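Local coordinates for protein transcriptional regulator, marR family, putative (Sulfolobus solfataricus, PDB 3F3X) that probably binds DNA as a dimeric winged helix-turn-helix transcription factor of the MarR family, and is linked to transcriptional activation in this archaeon, at residues E6-Q9 with L10-I14; M53-L56 with A57-F61; E127-E130 with G131-I135. All coordinates share one frame; numbering follows the deposited sequence.

Interaction 1 (E6-Q9 with L10-I14). With SO4 (sulfate ion), chain B.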
loop_
_atom_site.group_PDB
_atom_site.type_symbol
_atom_site.label_atom_id
_atom_site.label_comp_id
_atom_site.label_asym_id
_atom_site.label_seq_id
_atom_site.Cartn_x
_atom_site.Cartn_y
_atom_site.Cartn_z
ATOM N N GLU A 6 -13.203 4.626 -13.026
ATOM C CA GLU A 6 -11.824 4.269 -13.341
ATOM C C GLU A 6 -10.803 4.719 -12.315
ATOM O O GLU A 6 -9.873 3.980 -12.007
ATOM C CB GLU A 6 -11.420 4.828 -14.701
ATOM C CG GLU A 6 -12.234 4.304 -15.854
ATOM C CD GLU A 6 -11.749 4.854 -17.173
ATOM O OE1 GLU A 6 -11.504 6.076 -17.239
ATOM O OE2 GLU A 6 -11.617 4.070 -18.136
ATOM N N LYS A 7 -10.963 5.929 -11.788
ATOM C CA LYS A 7 -9.999 6.430 -10.818
ATOM C C LYS A 7 -10.018 5.631 -9.524
ATOM O O LYS A 7 -8.965 5.350 -8.950
ATOM C CB LYS A 7 -10.237 7.921 -10.556
ATOM C CG LYS A 7 -9.946 8.777 -11.792
ATOM C CD LYS A 7 -10.194 10.261 -11.555
ATOM C CE LYS A 7 -9.996 11.049 -12.842
ATOM N NZ LYS A 7 -10.279 12.506 -12.669
ATOM N N LEU A 8 -11.207 5.251 -9.064
ATOM C CA LEU A 8 -11.287 4.455 -7.845
ATOM C C LEU A 8 -10.653 3.089 -8.092
ATOM O O LEU A 8 -9.986 2.538 -7.216
ATOM C CB LEU A 8 -12.740 4.262 -7.401
ATOM C CG LEU A 8 -12.908 3.326 -6.193
ATOM C CD1 LEU A 8 -12.019 3.786 -5.037
ATOM C CD2 LEU A 8 -14.370 3.291 -5.771
ATOM N N GLN A 9 -10.860 2.540 -9.288
ATOM C CA GLN A 9 -10.297 1.230 -9.603
ATOM C C GLN A 9 -8.781 1.328 -9.626
ATOM O O GLN A 9 -8.074 0.383 -9.264
ATOM C CB GLN A 9 -10.821 0.727 -10.950
ATOM C CG GLN A 9 -10.577 -0.760 -11.203
ATOM C CD GLN A 9 -11.000 -1.637 -10.028
ATOM O OE1 GLN A 9 -11.993 -1.355 -9.359
ATOM N NE2 GLN A 9 -10.252 -2.712 -9.784
ATOM N N LEU A 10 -8.285 2.488 -10.044
ATOM C CA LEU A 10 -6.851 2.731 -10.092
ATOM C C LEU A 10 -6.311 2.570 -8.673
ATOM O O LEU A 10 -5.285 1.921 -8.450
ATOM C CB LEU A 10 -6.592 4.153 -10.594
ATOM C CG LEU A 10 -5.177 4.518 -11.022
ATOM C CD1 LEU A 10 -4.780 3.673 -12.226
ATOM C CD2 LEU A 10 -5.127 5.996 -11.379
ATOM N N MET A 11 -7.021 3.156 -7.714
ATOM C CA MET A 11 -6.620 3.078 -6.317
ATOM C C MET A 11 -6.789 1.661 -5.755
ATOM O O MET A 11 -5.973 1.212 -4.943
ATOM C CB MET A 11 -7.414 4.092 -5.485
ATOM C CG MET A 11 -7.247 5.543 -5.957
ATOM S SD MET A 11 -5.519 6.142 -5.978
ATOM C CE MET A 11 -5.185 6.185 -4.279
ATOM N N ASN A 12 -7.838 0.954 -6.182
ATOM C CA ASN A 12 -8.054 -0.410 -5.712
ATOM C C ASN A 12 -6.884 -1.290 -6.129
ATOM O O ASN A 12 -6.438 -2.146 -5.372
ATOM C CB ASN A 12 -9.336 -1.007 -6.301
ATOM C CG ASN A 12 -10.584 -0.401 -5.715
ATOM O OD1 ASN A 12 -10.612 -0.018 -4.546
ATOM N ND2 ASN A 12 -11.636 -0.336 -6.515
ATOM N N THR A 13 -6.398 -1.077 -7.346
ATOM C CA THR A 13 -5.284 -1.863 -7.865
ATOM C C THR A 13 -3.982 -1.500 -7.144
ATOM O O THR A 13 -3.190 -2.374 -6.797
ATOM C CB THR A 13 -5.123 -1.631 -9.375
ATOM O OG1 THR A 13 -6.360 -1.937 -10.033
ATOM C CG2 THR A 13 -4.018 -2.512 -9.942
ATOM N N ILE A 14 -3.772 -0.209 -6.911
ATOM C CA ILE A 14 -2.576 0.250 -6.214
ATOM C C ILE A 14 -2.531 -0.372 -4.823
ATOM O O ILE A 14 -1.467 -0.756 -4.335
ATOM C CB ILE A 14 -2.561 1.801 -6.128
ATOM C CG1 ILE A 14 -2.193 2.369 -7.502
ATOM C CG2 ILE A 14 -1.595 2.283 -5.040
ATOM C CD1 ILE A 14 -2.204 3.879 -7.579
HETATM S S SO4 B . -11.592 -4.992 -6.789
HETATM O O1 SO4 B . -10.716 -3.976 -6.173
HETATM O O2 SO4 B . -12.778 -5.197 -5.944
HETATM O O3 SO4 B . -10.856 -6.267 -6.916
HETATM O O4 SO4 B . -12.014 -4.515 -8.117
HETATM O O HOH W 1 -8.464 -3.593 -11.923
#

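Interaction 2 (M53-L56 with A57-F61). With SO4 (sulfate ion), chain C.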
loop_
_atom_site.group_PDB
_atom_site.type_symbol
_atom_site.label_atom_id
_atom_site.label_comp_id
_atom_site.label_asym_id
_atom_site.label_seq_id
_atom_site.Cartn_x
_atom_site.Cartn_y
_atom_site.Cartn_z
ATOM N N MET A 53 13.147 13.522 11.905
ATOM C CA MET A 53 12.158 12.460 12.060
ATOM C C MET A 53 10.855 12.849 11.372
ATOM O O MET A 53 10.175 12.007 10.782
ATOM C CB MET A 53 11.914 12.189 13.545
ATOM C CG MET A 53 13.175 11.791 14.309
ATOM S SD MET A 53 13.793 10.151 13.854
ATOM C CE MET A 53 12.991 9.144 15.095
ATOM N N VAL A 54 10.512 14.132 11.450
ATOM C CA VAL A 54 9.296 14.636 10.817
ATOM C C VAL A 54 9.431 14.521 9.301
ATOM O O VAL A 54 8.489 14.133 8.609
ATOM C CB VAL A 54 9.043 16.123 11.179
ATOM C CG1 VAL A 54 7.888 16.669 10.351
ATOM C CG2 VAL A 54 8.734 16.254 12.663
ATOM N N TYR A 55 10.605 14.866 8.785
ATOM C CA TYR A 55 10.841 14.781 7.349
ATOM C C TYR A 55 10.620 13.355 6.857
ATOM O O TYR A 55 9.993 13.143 5.822
ATOM C CB TYR A 55 12.270 15.192 7.003
ATOM C CG TYR A 55 12.605 14.993 5.541
ATOM C CD1 TYR A 55 12.430 16.023 4.622
ATOM C CD2 TYR A 55 13.078 13.765 5.073
ATOM C CE1 TYR A 55 12.718 15.843 3.273
ATOM C CE2 TYR A 55 13.372 13.571 3.725
ATOM C CZ TYR A 55 13.188 14.618 2.832
ATOM O OH TYR A 55 13.478 14.439 1.503
ATOM N N LEU A 56 11.143 12.383 7.601
ATOM C CA LEU A 56 11.015 10.983 7.210
ATOM C C LEU A 56 9.572 10.487 7.210
ATOM O O LEU A 56 9.132 9.848 6.256
ATOM C CB LEU A 56 11.881 10.102 8.122
ATOM C CG LEU A 56 13.385 10.366 7.979
ATOM C CD1 LEU A 56 14.137 9.692 9.120
ATOM C CD2 LEU A 56 13.876 9.862 6.616
ATOM N N ALA A 57 8.837 10.776 8.277
ATOM C CA ALA A 57 7.442 10.352 8.367
ATOM C C ALA A 57 6.642 10.971 7.225
ATOM O O ALA A 57 5.780 10.326 6.622
ATOM C CB ALA A 57 6.856 10.781 9.702
ATOM N N ASN A 58 6.942 12.232 6.943
ATOM C CA ASN A 58 6.283 12.998 5.893
ATOM C C ASN A 58 6.530 12.440 4.497
ATOM O O ASN A 58 5.609 12.315 3.690
ATOM C CB ASN A 58 6.781 14.439 5.946
ATOM C CG ASN A 58 5.660 15.438 6.054
ATOM O OD1 ASN A 58 4.974 15.733 5.074
ATOM N ND2 ASN A 58 5.456 15.962 7.258
ATOM N N ARG A 59 7.784 12.115 4.212
ATOM C CA ARG A 59 8.152 11.601 2.906
ATOM C C ARG A 59 7.623 10.200 2.650
ATOM O O ARG A 59 7.216 9.885 1.536
ATOM C CB ARG A 59 9.679 11.628 2.750
ATOM C CG ARG A 59 10.215 11.057 1.436
ATOM C CD ARG A 59 11.688 11.422 1.265
ATOM N NE ARG A 59 12.372 10.603 0.266
ATOM C CZ ARG A 59 13.631 10.790 -0.115
ATOM N NH1 ARG A 59 14.348 11.782 0.410
ATOM N NH2 ARG A 59 14.192 9.961 -0.989
ATOM N N TYR A 60 7.606 9.365 3.680
ATOM C CA TYR A 60 7.145 7.996 3.497
ATOM C C TYR A 60 5.735 7.686 3.975
ATOM O O TYR A 60 5.306 6.535 3.966
ATOM C CB TYR A 60 8.160 7.042 4.122
ATOM C CG TYR A 60 9.496 7.157 3.418
ATOM C CD1 TYR A 60 10.589 7.775 4.033
ATOM C CD2 TYR A 60 9.628 6.752 2.091
ATOM C CE1 TYR A 60 11.782 7.994 3.332
ATOM C CE2 TYR A 60 10.809 6.966 1.379
ATOM C CZ TYR A 60 11.883 7.590 2.005
ATOM O OH TYR A 60 13.040 7.818 1.290
ATOM N N PHE A 61 5.011 8.726 4.369
ATOM C CA PHE A 61 3.639 8.578 4.835
ATOM C C PHE A 61 3.434 7.545 5.935
ATOM O O PHE A 61 2.532 6.711 5.858
ATOM C CB PHE A 61 2.711 8.258 3.659
ATOM C CG PHE A 61 2.573 9.383 2.670
ATOM C CD1 PHE A 61 3.602 9.683 1.783
ATOM C CD2 PHE A 61 1.411 10.149 2.628
ATOM C CE1 PHE A 61 3.480 10.728 0.869
ATOM C CE2 PHE A 61 1.275 11.201 1.715
ATOM C CZ PHE A 61 2.311 11.489 0.834
HETATM S S SO4 C . 11.947 7.604 -2.201
HETATM O O1 SO4 C . 11.050 6.434 -2.289
HETATM O O2 SO4 C . 13.063 7.300 -1.294
HETATM O O3 SO4 C . 11.196 8.764 -1.679
HETATM O O4 SO4 C . 12.474 7.902 -3.543
#

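Interaction 3 (E127-E130 with G131-I135)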
loop_
_atom_site.group_PDB
_atom_site.type_symbol
_atom_site.label_atom_id
_atom_site.label_comp_id
_atom_site.label_asym_id
_atom_site.label_seq_id
_atom_site.Cartn_x
_atom_site.Cartn_y
_atom_site.Cartn_z
ATOM N N GLU A 127 6.203 6.749 -18.355
ATOM C CA GLU A 127 4.881 7.364 -18.333
ATOM C C GLU A 127 4.115 6.965 -17.074
ATOM O O GLU A 127 3.414 7.786 -16.484
ATOM C CB GLU A 127 4.087 6.958 -19.578
ATOM C CG GLU A 127 4.669 7.518 -20.867
ATOM C CD GLU A 127 3.930 7.059 -22.110
ATOM O OE1 GLU A 127 2.850 6.428 -21.989
ATOM O OE2 GLU A 127 4.427 7.342 -23.226
ATOM N N LEU A 128 4.241 5.706 -16.666
ATOM C CA LEU A 128 3.559 5.233 -15.465
ATOM C C LEU A 128 4.120 5.973 -14.253
ATOM O O LEU A 128 3.383 6.319 -13.327
ATOM C CB LEU A 128 3.764 3.726 -15.284
ATOM C CG LEU A 128 3.128 2.798 -16.323
ATOM C CD1 LEU A 128 3.496 1.349 -16.012
ATOM C CD2 LEU A 128 1.613 2.979 -16.313
ATOM N N LEU A 129 5.430 6.216 -14.275
ATOM C CA LEU A 129 6.109 6.906 -13.194
ATOM C C LEU A 129 5.589 8.329 -13.040
ATOM O O LEU A 129 5.338 8.785 -11.916
ATOM C CB LEU A 129 7.622 6.920 -13.447
ATOM C CG LEU A 129 8.500 7.415 -12.300
ATOM C CD1 LEU A 129 8.184 6.632 -11.026
ATOM C CD2 LEU A 129 9.959 7.237 -12.694
ATOM N N GLU A 130 5.418 9.035 -14.156
ATOM C CA GLU A 130 4.922 10.405 -14.086
ATOM C C GLU A 130 3.492 10.410 -13.564
ATOM O O GLU A 130 3.140 11.226 -12.723
ATOM C CB GLU A 130 4.936 11.065 -15.460
ATOM C CG GLU A 130 6.307 11.208 -16.084
ATOM C CD GLU A 130 6.314 12.210 -17.219
ATOM O OE1 GLU A 130 7.298 12.219 -17.988
ATOM O OE2 GLU A 130 5.343 12.992 -17.335
ATOM N N GLY A 131 2.669 9.501 -14.082
ATOM C CA GLY A 131 1.288 9.430 -13.636
ATOM C C GLY A 131 1.205 9.174 -12.141
ATOM O O GLY A 131 0.471 9.852 -11.419
ATOM N N LEU A 132 1.960 8.187 -11.671
ATOM C CA LEU A 132 1.961 7.863 -10.253
ATOM C C LEU A 132 2.488 9.017 -9.399
ATOM O O LEU A 132 1.944 9.289 -8.331
ATOM C CB LEU A 132 2.774 6.590 -10.000
ATOM C CG LEU A 132 2.130 5.323 -10.581
ATOM C CD1 LEU A 132 3.032 4.125 -10.328
ATOM C CD2 LEU A 132 0.760 5.100 -9.944
ATOM N N ASN A 133 3.535 9.702 -9.855
ATOM C CA ASN A 133 4.057 10.827 -9.076
ATOM C C ASN A 133 2.992 11.912 -8.940
ATOM O O ASN A 133 2.802 12.478 -7.867
ATOM C CB ASN A 133 5.321 11.412 -9.720
ATOM C CG ASN A 133 6.516 10.494 -9.587
ATOM O OD1 ASN A 133 6.711 9.857 -8.549
ATOM N ND2 ASN A 133 7.331 10.428 -10.632
ATOM N N LYS A 134 2.282 12.194 -10.025
ATOM C CA LYS A 134 1.243 13.211 -9.963
ATOM C C LYS A 134 0.152 12.779 -8.982
ATOM O O LYS A 134 -0.293 13.566 -8.144
ATOM C CB LYS A 134 0.639 13.459 -11.344
ATOM C CG LYS A 134 -0.304 14.654 -11.368
ATOM C CD LYS A 134 -0.706 15.037 -12.784
ATOM C CE LYS A 134 -1.539 16.319 -12.785
ATOM N NZ LYS A 134 -1.878 16.783 -14.165
ATOM N N ILE A 135 -0.273 11.523 -9.080
ATOM C CA ILE A 135 -1.300 11.011 -8.181
ATOM C C ILE A 135 -0.869 11.188 -6.722
ATOM O O ILE A 135 -1.644 11.671 -5.889
ATOM C CB ILE A 135 -1.592 9.517 -8.468
ATOM C CG1 ILE A 135 -2.395 9.397 -9.767
ATOM C CG2 ILE A 135 -2.345 8.886 -7.304
ATOM C CD1 ILE A 135 -2.571 7.978 -10.250
#

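Interaction 1 (E6-Q9 with L10-I14)
Gln-9 and Asn-12, one turn apart on helix 3-33, join their amides: ND2 of Asn-12 gives a hydrogen bond to OE1 of Gln-9 at 3.0 Å, with a fairly straight N-H...O angle of 164°. The two amide planes stand 62° apart. OE1 lies in the plane of the Asn-12 amide, whereas ND2 sits above the carbonyl plane of Gln-9. A bend at chi2 (49°) swings the glutamine amide forward to Asn-12, and its other amide atom, NE2, reaches O4 of a sulfate, probably from the crystallisation liquor, at 3.0 Å and a water at 2.9 Å. Glutamine can accept from Asn-12 through one amide atom while donating through the other. That water also donates to Thr-13 OG1, and the same hydroxyl bonds back to Gln-9 O at 3.0 Å. Gln-9 O therefore takes two donors, Thr-13 N and OG1, from opposite faces of its plane. Asn-12 OD1 is held by Tyr-37 of the second subunit, and Lys-16 of the same chain, with Lys-44, Arg-59 and Tyr-60 of the second subunit, completes the sulfate site. On another flank, helix 3-33 packs through Leu-10 and Ile-14 on helix 125-138, where the two subunits meet.

Interaction 2 (M53-L56 with A57-F61)
Tyr-55 and Arg-59, four residues apart on helix 53-60, meet through a polar bond and a carbon contact. NH1 of Arg-59 donates to Tyr-55 OH at 3.0 Å, coming in at the edge of the phenol ring with the hydroxyl tilted 20° out of the guanidinium plane. The two flat groups stand 77° apart, and CD of Arg-59 lies 3.7 Å from ring atom CE2 of Tyr-55. With CG opposite the backbone N (chi1 178°) and the chain extended to NE, the arginine carries its guanidinium to the phenol on one side and to a sulfate on the other.

Ionic and polar bonds to that sulfate come next. NE of Arg-59 donates to O3 at 2.9 Å and NH2 to O2 at 2.9 Å, a two-pronged grip that a guanidinium can offer to an oxyanion, while Tyr-60 OH bonds to the same O2 at 2.6 Å. NH1 also forms a salt bridge with Glu-48. Replacing Arg-59 with a leucine would probably leave the sulfate without its two-pronged partner and Glu-48 without its counter-charge.

Helix 53-60 belongs to the helix-turn-helix of the MarR family, in which helix 64-76 follows as the probable recognition helix.

Apolar contacts finish the account. CG of Arg-59 lies over the centre of the Tyr-60 ring, 3.8 Å above its plane. Leu-56 CD2 approaches Tyr-60 CE1 at 4.3 Å, and Leu-56 also packs on Ala-45, Ile-67 and Val-94, a buried position well filled by a branched aliphatic side chain.

Interaction 3 (E127-E130 with G131-I135)
Asn-133 lies one helical turn beyond Leu-129 and leans its amide back over that residue. Its CB stands 3.4 Å from Leu-129 O and somewhat farther from Glu-130 O. CG comes nearer, 3.1 Å from Leu-129 O, because chi1 of -71° sets it beside the backbone N and opposite the carbonyl carbon, turning the amide toward the preceding turn. At the tip the two branches part. ND2 lies 3.6 Å from Leu-129 CG and also touches Leu-129 CD1; it is 2.9 Å from Leu-129 O, but the angle is too poor for a hydrogen bond. That carbonyl is instead taken by the backbone, with Asn-133 N donating to it at 2.9 Å. OD1 is in a weak hydrogen bond with Thr-13 OG1 of the second subunit, so a short polar side chain fits this border between solvent and partner.

Helix 125-138 is the last helix of the chain and, in this MarR-family protein, forms part of the dimer interface; residues 127-135 fall in a predicted coiled coil. Its apolar flank carries Leu-128 and Leu-132, both buried. Leu-132 CG rests 3.2 Å from Leu-128 O, while the side chain packs on Leu-10 of the second subunit; Leu-128 meets its own counterpart there.

Between the flanks, Gly-131 gives its N-H to Glu-127 O at 3.0 Å, and having no side chain it adds no bulk to the helix surface. Lys-134 bonds through its backbone N to Glu-130 O, and its extended chain carries NZ to the carbonyl oxygen of Asp-121 of the second subunit.

From the N terminus, interaction 1 comes first on helix 3-33, interaction 2 follows on helix 53-60, and interaction 3 lies on the last helix, 125-138. Each closes a single helical turn or so, and none nests within or crosses another. Interactions 1 and 3 meet directly: Leu-10 CD2 and Ile-135 CD1 are 3.4 Å apart, joining the first and last helices at the dimer interface. Interaction 2, in the DNA-binding part, has its centre about 25 Å from that of interaction 1 in the same chain, yet interaction 1 of one subunit and interaction 2 of the other bind the same sulfate, linking the helix-turn-helix of one subunit to helix 3-33 of the other.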